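Local structure of formyltransferase (Francisella tularensis subsp. tularensis, 4NV1) at residues Ala82-Val85 and Asn86-Cys90. The protein belongs to the formyltransferase family, pairing a Rossmann-like domain with a C-terminal N-formyltransferase dimerization domain. Residues are numbered along the deposited sequence; the frame is centred on the assembly and turned at random.
Sequences AKLV and NSVLC
Leu84 O receives two backbone amides at the point where the short helix 82-87 ends and the chain turns into strand 89-94, the second strand of the beta-alpha-beta unit whose first is strand 70-74. Three main-chain hydrogen bonds define this helix end. Asn86 N donates to Ala82 O at 2.7 Å, an ordinary i to i+4 helical bond. Val88 N reaches Leu84 O at 2.9 Å with a C=O...N angle of 172°, almost straight on, whereas Ser87 N meets the same oxygen at 3.0 Å from above the carbonyl plane, at only 115°. Leu84 O thus takes both an i+3 and an i+4 donor in the last turn, and Val88 is where the backbone breaks from the helical conformation.

A water carries the polar contacts on past the turn: it donates to Val85 O at 2.8 Å and accepts from Cys90 N, linking the last turn of the helix to Cys90 in the strand. Asn86 folds its side chain back beside Ala82, and its ND2 finds its hydrogen-bond partner in Glu126, outside the turn.

Apolar contacts accompany the turn. Leu84 and Val88, both buried, cross obliquely, with CD1 of Leu84 lying 3.8 Å from CG2 of Val88. This methyl of Val88 stands beside its own backbone N while CG1 takes the anti position (chi1 179°), which leaves CG2 facing the leucine. Cys90 directs its side chain back at the helix: its CB approaches CG2 of Val85, and its SG sits 4.0 Å from Val85 CA and 4.3 Å from Leu84 CG.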
ATOM      1  N   ALA A  82     -22.144 -22.547  28.699  1.00 43.10           N
ATOM      2  CA  ALA A  82     -21.452 -22.697  29.970  1.00 43.44           C
ATOM      3  C   ALA A  82     -21.414 -24.142  30.418  1.00 41.86           C
ATOM      4  O   ALA A  82     -20.402 -24.605  30.884  1.00 40.27           O
ATOM      5  CB  ALA A  82     -22.076 -21.819  31.044  1.00 44.91           C
ATOM      6  N   LYS A  83     -22.509 -24.869  30.256  1.00 44.92           N
ATOM      7  CA  LYS A  83     -22.631 -26.165  30.897  1.00 42.00           C
ATOM      8  C   LYS A  83     -21.889 -27.180  30.046  1.00 37.79           C
ATOM      9  O   LYS A  83     -21.410 -28.206  30.550  1.00 37.18           O
ATOM     10  CB  LYS A  83     -24.113 -26.546  30.995  1.00 55.11           C
ATOM     11  CG  LYS A  83     -25.026 -25.335  31.082  1.00 63.31           C
ATOM     12  CD  LYS A  83     -26.273 -25.611  31.905  1.00 76.68           C
ATOM     13  CE  LYS A  83     -26.726 -24.363  32.654  1.00 77.94           C
ATOM     14  NZ  LYS A  83     -27.889 -24.683  33.527  1.00 74.35           N
ATOM     15  N   LEU A  84     -21.779 -26.904  28.745  1.00 31.43           N
ATOM     16  CA  LEU A  84     -20.874 -27.743  27.941  1.00 32.92           C
ATOM     17  C   LEU A  84     -19.442 -27.647  28.507  1.00 30.87           C
ATOM     18  O   LEU A  84     -18.832 -28.615  28.875  1.00 34.95           O
ATOM     19  CB  LEU A  84     -20.884 -27.275  26.508  1.00 28.19           C
ATOM     20  CG  LEU A  84     -19.975 -28.144  25.646  1.00 32.20           C
ATOM     21  CD1 LEU A  84     -20.278 -29.633  25.541  1.00 27.99           C
ATOM     22  CD2 LEU A  84     -19.918 -27.530  24.276  1.00 29.08           C
ATOM     23  N   VAL A  85     -18.980 -26.428  28.660  1.00 32.20           N
ATOM     24  CA  VAL A  85     -17.635 -26.063  29.109  1.00 37.31           C
ATOM     25  C   VAL A  85     -17.422 -26.509  30.550  1.00 36.68           C
ATOM     26  O   VAL A  85     -16.321 -26.940  30.893  1.00 28.68           O
ATOM     27  CB  VAL A  85     -17.495 -24.534  28.960  1.00 40.16           C
ATOM     28  CG1 VAL A  85     -16.442 -23.943  29.863  1.00 44.99           C
ATOM     29  CG2 VAL A  85     -17.241 -24.167  27.515  1.00 38.67           C
ATOM     30  N   ASN A  86     -18.464 -26.440  31.376  1.00 35.50           N
ATOM     31  CA  ASN A  86     -18.382 -26.929  32.757  1.00 39.47           C
ATOM     32  C   ASN A  86     -18.502 -28.434  32.881  1.00 37.29           C
ATOM     33  O   ASN A  86     -18.136 -28.990  33.919  1.00 44.27           O
ATOM     34  CB  ASN A  86     -19.510 -26.346  33.589  1.00 44.33           C
ATOM     35  CG  ASN A  86     -19.349 -24.867  33.809  1.00 48.09           C
ATOM     36  OD1 ASN A  86     -18.237 -24.328  33.766  1.00 46.95           O
ATOM     37  ND2 ASN A  86     -20.474 -24.193  34.019  1.00 54.73           N
ATOM     38  N   SER A  87     -18.938 -29.118  31.829  1.00 31.58           N
ATOM     39  CA  SER A  87     -19.146 -30.567  31.931  1.00 36.13           C
ATOM     40  C   SER A  87     -18.205 -31.461  31.096  1.00 37.38           C
ATOM     41  O   SER A  87     -18.065 -32.647  31.360  1.00 37.22           O
ATOM     42  CB  SER A  87     -20.603 -30.876  31.524  1.00 42.84           C
ATOM     43  OG  SER A  87     -21.464 -29.827  31.962  1.00 47.87           O
ATOM     44  N   VAL A  88     -17.571 -30.905  30.074  1.00 29.43           N
ATOM     45  CA  VAL A  88     -16.651 -31.629  29.227  1.00 28.90           C
ATOM     46  C   VAL A  88     -15.426 -30.732  29.229  1.00 28.67           C
ATOM     47  O   VAL A  88     -15.541 -29.504  29.160  1.00 28.43           O
ATOM     48  CB  VAL A  88     -17.208 -31.650  27.771  1.00 34.69           C
ATOM     49  CG1 VAL A  88     -16.266 -32.372  26.850  1.00 32.90           C
ATOM     50  CG2 VAL A  88     -18.593 -32.280  27.714  1.00 33.39           C
ATOM     51  N   LEU A  89     -14.248 -31.320  29.225  1.00 24.26           N
ATOM     52  CA  LEU A  89     -13.054 -30.545  28.961  1.00 26.84           C
ATOM     53  C   LEU A  89     -13.010 -29.954  27.553  1.00 25.07           C
ATOM     54  O   LEU A  89     -12.930 -30.667  26.550  1.00 24.32           O
ATOM     55  CB  LEU A  89     -11.855 -31.472  29.186  1.00 28.57           C
ATOM     56  CG  LEU A  89     -10.452 -30.960  28.958  1.00 30.61           C
ATOM     57  CD1 LEU A  89     -10.282 -29.696  29.773  1.00 28.22           C
ATOM     58  CD2 LEU A  89      -9.468 -32.048  29.383  1.00 34.76           C
ATOM     59  N   CYS A  90     -13.000 -28.636  27.494  1.00 25.19           N
ATOM     60  CA  CYS A  90     -13.018 -27.867  26.243  1.00 24.79           C
ATOM     61  C   CYS A  90     -11.758 -26.976  26.285  1.00 20.80           C
ATOM     62  O   CYS A  90     -11.434 -26.327  27.278  1.00 23.11           O
ATOM     63  CB  CYS A  90     -14.275 -26.998  26.198  1.00 23.45           C
ATOM     64  SG  CYS A  90     -15.742 -28.051  26.182  1.00 28.17           S
TER
HETATM   65  O   HOH W   1     -13.653 -26.886  30.055  1.00 30.08           O